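Local coordinates for Acarbose/maltose binding protein GacH (Streptomyces glaucescens, PDB 3K01) that binds acarbose and probably maltose, as the extracellular solute receptor of an ABC transporter, at residues N373-P378 with R405-D410. Sequence-based numbering, arbitrary orientation. Where two conformers were deposited one is given.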
loop_
_atom_site.group_PDB
_atom_site.type_symbol
_atom_site.label_atom_id
_atom_site.label_comp_id
_atom_site.label_asym_id
_atom_site.label_seq_id
_atom_site.Cartn_x
_atom_site.Cartn_y
_atom_site.Cartn_z
ATOM N N ASN A 373 -4.147 11.627 1.927
ATOM C CA ASN A 373 -5.207 10.757 2.435
ATOM C C ASN A 373 -6.604 11.356 2.276
ATOM O O ASN A 373 -7.581 10.613 2.078
ATOM C CB ASN A 373 -4.889 10.258 3.854
ATOM C CG ASN A 373 -4.064 8.952 3.844
ATOM O OD1 ASN A 373 -3.962 8.261 2.818
ATOM N ND2 ASN A 373 -3.481 8.613 4.995
ATOM N N ALA A 374 -6.688 12.683 2.264
ATOM C CA ALA A 374 -7.950 13.380 2.082
ATOM C C ALA A 374 -8.493 13.171 0.660
ATOM O O ALA A 374 -9.667 13.398 0.401
ATOM C CB ALA A 374 -7.759 14.877 2.365
ATOM N N LEU A 375 -7.649 12.733 -0.261
ATOM C CA LEU A 375 -8.079 12.512 -1.648
ATOM C C LEU A 375 -8.956 11.263 -1.793
ATOM O O LEU A 375 -9.602 11.101 -2.835
ATOM C CB LEU A 375 -6.870 12.392 -2.586
ATOM C CG LEU A 375 -5.956 13.610 -2.590
ATOM C CD1 LEU A 375 -4.840 13.382 -3.597
ATOM C CD2 LEU A 375 -6.720 14.902 -2.903
ATOM N N PHE A 376 -8.989 10.395 -0.778
ATOM C CA PHE A 376 -9.746 9.148 -0.899
ATOM C C PHE A 376 -11.241 9.330 -0.718
ATOM O O PHE A 376 -12.026 8.682 -1.408
ATOM C CB PHE A 376 -9.197 8.105 0.087
ATOM C CG PHE A 376 -7.898 7.503 -0.357
ATOM C CD1 PHE A 376 -7.868 6.590 -1.403
ATOM C CD2 PHE A 376 -6.718 7.857 0.277
ATOM C CE1 PHE A 376 -6.668 6.020 -1.821
ATOM C CE2 PHE A 376 -5.501 7.311 -0.139
ATOM C CZ PHE A 376 -5.477 6.392 -1.183
ATOM N N GLU A 377 -11.668 10.202 0.190
ATOM C CA GLU A 377 -13.088 10.305 0.476
ATOM C C GLU A 377 -13.941 10.714 -0.742
ATOM O O GLU A 377 -14.991 10.124 -0.957
ATOM C CB GLU A 377 -13.350 11.187 1.707
ATOM C CG GLU A 377 -14.827 11.430 1.950
ATOM C CD GLU A 377 -15.562 10.199 2.483
ATOM O OE1 GLU A 377 -15.007 9.095 2.588
ATOM O OE2 GLU A 377 -16.753 10.327 2.804
ATOM N N PRO A 378 -13.503 11.695 -1.549
ATOM C CA PRO A 378 -14.310 12.017 -2.727
ATOM C C PRO A 378 -14.451 10.847 -3.686
ATOM O O PRO A 378 -15.523 10.628 -4.251
ATOM C CB PRO A 378 -13.581 13.204 -3.363
ATOM C CG PRO A 378 -12.858 13.848 -2.177
ATOM C CD PRO A 378 -12.374 12.641 -1.384
ATOM N N ARG A 405 -10.119 20.359 -5.904
ATOM C CA ARG A 405 -9.782 21.792 -5.983
ATOM C C ARG A 405 -10.136 22.511 -4.685
ATOM O O ARG A 405 -9.438 23.436 -4.260
ATOM C CB ARG A 405 -10.443 22.448 -7.203
ATOM C CG ARG A 405 -9.871 21.912 -8.502
ATOM C CD ARG A 405 -10.430 22.538 -9.785
ATOM N NE ARG A 405 -9.892 21.814 -10.941
ATOM C CZ ARG A 405 -10.461 20.740 -11.488
ATOM N NH1 ARG A 405 -11.618 20.293 -11.026
ATOM N NH2 ARG A 405 -9.895 20.136 -12.522
ATOM N N LYS A 406 -11.204 22.087 -4.027
ATOM C CA LYS A 406 -11.580 22.691 -2.753
ATOM C C LYS A 406 -10.603 22.319 -1.634
ATOM O O LYS A 406 -10.284 23.158 -0.775
ATOM C CB LYS A 406 -13.005 22.294 -2.376
ATOM C CG LYS A 406 -14.064 23.041 -3.157
ATOM C CD LYS A 406 -15.449 22.501 -2.853
ATOM C CE LYS A 406 -16.536 23.473 -3.311
ATOM N NZ LYS A 406 -16.724 23.474 -4.788
ATOM N N LEU A 407 -10.117 21.077 -1.638
ATOM C CA LEU A 407 -9.131 20.578 -0.662
ATOM C C LEU A 407 -7.739 21.178 -0.868
ATOM O O LEU A 407 -7.004 21.417 0.108
ATOM C CB LEU A 407 -8.975 19.056 -0.809
ATOM C CG LEU A 407 -10.087 18.214 -0.234
ATOM C CD1 LEU A 407 -9.881 16.803 -0.765
ATOM C CD2 LEU A 407 -10.083 18.273 1.304
ATOM N N LEU A 408 -7.382 21.343 -2.137
ATOM C CA LEU A 408 -6.070 21.803 -2.599
ATOM C C LEU A 408 -6.275 23.194 -3.184
ATOM O O LEU A 408 -6.371 23.406 -4.406
ATOM C CB LEU A 408 -5.495 20.871 -3.662
ATOM C CG LEU A 408 -5.441 19.384 -3.331
ATOM C CD1 LEU A 408 -5.156 18.625 -4.579
ATOM C CD2 LEU A 408 -4.340 19.088 -2.309
ATOM N N LYS A 409 -6.332 24.143 -2.285
ATOM C CA LYS A 409 -6.639 25.516 -2.596
ATOM C C LYS A 409 -5.764 26.144 -3.681
ATOM O O LYS A 409 -6.208 27.081 -4.349
ATOM C CB LYS A 409 -6.566 26.324 -1.303
ATOM C CG LYS A 409 -7.615 25.928 -0.236
ATOM C CD LYS A 409 -7.608 26.931 0.938
ATOM C CE LYS A 409 -7.932 26.276 2.321
ATOM N NZ LYS A 409 -7.578 27.136 3.554
ATOM N N ASP A 410 -4.532 25.658 -3.847
ATOM C CA ASP A 410 -3.630 26.222 -4.851
ATOM C C ASP A 410 -3.374 25.338 -6.070
ATOM O O ASP A 410 -2.393 25.513 -6.791
ATOM C CB ASP A 410 -2.303 26.644 -4.212
ATOM C CG ASP A 410 -1.533 25.482 -3.596
ATOM O OD1 ASP A 410 -2.048 24.339 -3.519
ATOM O OD2 ASP A 410 -0.370 25.711 -3.168
#
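The peptide group following Ala-374 and the ring of Pro-378 both receive the same methyl, CD1 of Leu-407. This methyl sits over one face of the peptide plane, 3.6 Å from Ala-374 O. The other face of that plane looks into its own 3-10 turn, where Phe-376 N bonds Asn-373 O. At Pro-378 the methyl meets the CG corner of the puckered ring, with CG of Pro-378 4.4 Å from CD1 of Leu-407. Ala-403 and Tyr-404 of helix 393-407 also touch this proline. CB of Ala-374 lies 4.2 Å from CD1 of Leu-407. CB of Leu-407 points toward the other segment, and CG anti to the carbonyl carbon (chi1 -76°) carries CD1 across to it. Leu-375 meets both leucines with one methyl. Its CD2 is 4.3 Å from CD1 of Leu-407 and 4.4 Å from CD1 of Leu-408. Leu-375 and Leu-408 are buried, while Leu-407 remains partly exposed.

The contact buries 168 Å² in all. It joins the 3-10 turn leading into helix 376-387, and Pro-378 in that helix, to the end of helix 393-407 and Leu-408 just past it. Arg-405 forms salt bridges with Asp-214 and the terminal carboxylate of Lys-412. Apart from the methyl-to-carbonyl approach, the touching groups are apolar. With no hydrogen bond between the segments, their contact depends on the fit of methyl groups, while Leu-375 O to Tyr-404 OH adds a polar tie one residue before 405-410.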